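Local coordinates for protein DNA polymerase III subunit delta (Bacillus subtilis, PDB 3ZH9) that probably acts, within the tau-delta-delta' loading complex, as the wrench that opens the ring-shaped beta dimer so that it can be placed on primed DNA, at residues Arg34-Val39 and Arg75-Val80. Residues are numbered along the deposited sequence; the frame is centred on the assembly and turned at random.
Sequences RIRQTV and RRLVIV
V39, in the last turn of helix 25-39, lies beside R75, just ahead of strand 76-81, with their CA atoms 6.1 Å apart. The short helix and strand axes approach to 8.9 Å at 158°, consistent with a helix of an alpha/beta layer running antiparallel to the strand it covers; the parallel strand order 2-3-4-1-5 matches the AAA+ (P-loop NTPase) core. Strand residues alternate accordingly: L77 and I79 direct their side chains' first bond at the helix, whereas V78 and V80 touch helix 59-66 across the sheet. R76 also starts away from helix 25-39, and its guanidinium binds the carbonyl oxygens of F47, T68 and F69.

L77 carries the contact, meeting three helix residues with different atoms. With CG anti to its backbone N (chi1 180°), the side chain extends over the helix surface. Its CB presses on V39 CG2 at 3.5 Å, tighter than usual for two carbons; V39 itself is turned off a staggered rotamer (chi1 -33°), leaving CG2 between its own N and carbonyl carbon. L77 CD1 rests on I35 CG2 at 3.9 Å, the two side chains crossing at about a right angle. The other methyl, CD2, approaches the helix backbone itself, 3.6 Å from R36 CA. R36 thus contributes CA and CB rather than its charged end. R75 and V39 add a looser contact, CB to CB at 4.3 Å.

An alanine in place of L77 would remove CG and both methyls and is likely to leave a gap facing I35 and R36, while V39 would keep its contact with CB but lose the one with CD2. L9 and V14 cover I35 and V39, respectively. The joint is apolar: between these segments the helix is held against the strand by van der Waals packing, with no polar bond to fix its register.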
loop_
_atom_site.group_PDB
_atom_site.type_symbol
_atom_site.label_atom_id
_atom_site.label_comp_id
_atom_site.label_asym_id
_atom_site.label_seq_id
_atom_site.Cartn_x
_atom_site.Cartn_y
_atom_site.Cartn_z
ATOM N N ARG A 34 -15.727 -2.256 3.353
ATOM C CA ARG A 34 -16.452 -2.797 4.500
ATOM C C ARG A 34 -17.628 -1.899 4.869
ATOM O O ARG A 34 -18.662 -2.375 5.343
ATOM C CB ARG A 34 -15.523 -3.002 5.703
ATOM C CG ARG A 34 -14.660 -4.271 5.599
ATOM C CD ARG A 34 -13.455 -4.213 6.548
ATOM N NE ARG A 34 -12.550 -5.340 6.336
ATOM C CZ ARG A 34 -12.419 -6.377 7.161
ATOM N NH1 ARG A 34 -13.133 -6.444 8.282
ATOM N NH2 ARG A 34 -11.558 -7.346 6.870
ATOM N N ILE A 35 -17.485 -0.599 4.654
ATOM C CA ILE A 35 -18.581 0.287 5.027
ATOM C C ILE A 35 -19.720 0.089 4.040
ATOM O O ILE A 35 -20.878 0.081 4.424
ATOM C CB ILE A 35 -18.174 1.761 5.068
ATOM C CG1 ILE A 35 -17.280 2.035 6.282
ATOM C CG2 ILE A 35 -19.424 2.649 5.120
ATOM C CD1 ILE A 35 -16.556 3.390 6.221
ATOM N N ARG A 36 -19.362 -0.090 2.771
ATOM C CA ARG A 36 -20.323 -0.351 1.703
ATOM C C ARG A 36 -21.094 -1.647 1.947
ATOM O O ARG A 36 -22.324 -1.670 1.880
ATOM C CB ARG A 36 -19.593 -0.417 0.363
ATOM C CG ARG A 36 -20.489 -0.629 -0.846
ATOM C CD ARG A 36 -19.635 -0.846 -2.090
ATOM N NE ARG A 36 -18.496 0.072 -2.123
ATOM C CZ ARG A 36 -17.564 0.081 -3.072
ATOM N NH1 ARG A 36 -17.631 -0.779 -4.081
ATOM N NH2 ARG A 36 -16.566 0.954 -3.014
ATOM N N GLN A 37 -20.365 -2.721 2.234
ATOM C CA GLN A 37 -20.972 -4.012 2.566
ATOM C C GLN A 37 -21.908 -3.881 3.756
ATOM O O GLN A 37 -22.863 -4.642 3.898
ATOM C CB GLN A 37 -19.882 -5.048 2.893
ATOM C CG GLN A 37 -19.135 -5.540 1.668
ATOM C CD GLN A 37 -17.875 -6.340 1.998
ATOM O OE1 GLN A 37 -17.531 -6.557 3.164
ATOM N NE2 GLN A 37 -17.180 -6.783 0.955
ATOM N N THR A 38 -21.619 -2.923 4.630
ATOM C CA THR A 38 -22.468 -2.701 5.793
ATOM C C THR A 38 -23.763 -1.919 5.469
ATOM O O THR A 38 -24.830 -2.269 5.962
ATOM C CB THR A 38 -21.700 -1.998 6.941
ATOM O OG1 THR A 38 -20.497 -2.718 7.236
ATOM C CG2 THR A 38 -22.545 -1.952 8.186
ATOM N N VAL A 39 -23.686 -0.870 4.653
ATOM C CA VAL A 39 -24.867 -0.012 4.483
ATOM C C VAL A 39 -25.641 -0.235 3.179
ATOM O O VAL A 39 -26.845 -0.019 3.133
ATOM C CB VAL A 39 -24.538 1.505 4.644
ATOM C CG1 VAL A 39 -23.445 1.711 5.656
ATOM C CG2 VAL A 39 -24.122 2.101 3.332
ATOM N N ARG A 75 -30.478 3.152 4.669
ATOM C CA ARG A 75 -29.379 4.102 4.654
ATOM C C ARG A 75 -28.853 4.335 3.256
ATOM O O ARG A 75 -28.998 3.500 2.368
ATOM C CB ARG A 75 -28.220 3.628 5.544
ATOM C CG ARG A 75 -28.371 3.939 7.028
ATOM C CD ARG A 75 -27.019 4.251 7.619
ATOM N NE ARG A 75 -26.962 4.170 9.077
ATOM C CZ ARG A 75 -26.849 3.033 9.759
ATOM N NH1 ARG A 75 -26.802 1.867 9.123
ATOM N NH2 ARG A 75 -26.803 3.060 11.083
ATOM N N ARG A 76 -28.193 5.475 3.101
ATOM C CA ARG A 76 -27.576 5.895 1.862
ATOM C C ARG A 76 -26.073 6.002 2.152
ATOM O O ARG A 76 -25.682 6.255 3.287
ATOM C CB ARG A 76 -28.200 7.242 1.496
ATOM C CG ARG A 76 -27.486 8.088 0.511
ATOM C CD ARG A 76 -28.237 9.402 0.339
ATOM N NE ARG A 76 -29.552 9.224 -0.280
ATOM C CZ ARG A 76 -29.758 8.601 -1.440
ATOM N NH1 ARG A 76 -28.741 8.081 -2.110
ATOM N NH2 ARG A 76 -30.983 8.487 -1.928
ATOM N N LEU A 77 -25.237 5.756 1.148
ATOM C CA LEU A 77 -23.791 5.901 1.293
ATOM C C LEU A 77 -23.266 6.928 0.303
ATOM O O LEU A 77 -23.491 6.813 -0.896
ATOM C CB LEU A 77 -23.072 4.563 1.077
ATOM C CG LEU A 77 -21.540 4.549 1.186
ATOM C CD1 LEU A 77 -21.058 5.114 2.529
ATOM C CD2 LEU A 77 -21.021 3.130 1.002
ATOM N N VAL A 78 -22.557 7.931 0.800
ATOM C CA VAL A 78 -22.023 8.966 -0.069
ATOM C C VAL A 78 -20.525 9.068 0.157
ATOM O O VAL A 78 -20.071 9.341 1.274
ATOM C CB VAL A 78 -22.668 10.351 0.179
ATOM C CG1 VAL A 78 -21.895 11.434 -0.575
ATOM C CG2 VAL A 78 -24.157 10.356 -0.216
ATOM N N ILE A 79 -19.760 8.828 -0.902
ATOM C CA ILE A 79 -18.309 8.837 -0.810
ATOM C C ILE A 79 -17.737 10.037 -1.550
ATOM O O ILE A 79 -18.090 10.311 -2.703
ATOM C CB ILE A 79 -17.726 7.523 -1.355
ATOM C CG1 ILE A 79 -18.272 6.344 -0.551
ATOM C CG2 ILE A 79 -16.205 7.541 -1.329
ATOM C CD1 ILE A 79 -17.920 5.018 -1.138
ATOM N N VAL A 80 -16.865 10.761 -0.865
ATOM C CA VAL A 80 -16.284 11.983 -1.391
ATOM C C VAL A 80 -14.770 11.897 -1.330
ATOM O O VAL A 80 -14.174 12.034 -0.254
ATOM C CB VAL A 80 -16.764 13.212 -0.592
ATOM C CG1 VAL A 80 -16.129 14.463 -1.124
ATOM C CG2 VAL A 80 -18.263 13.319 -0.669
#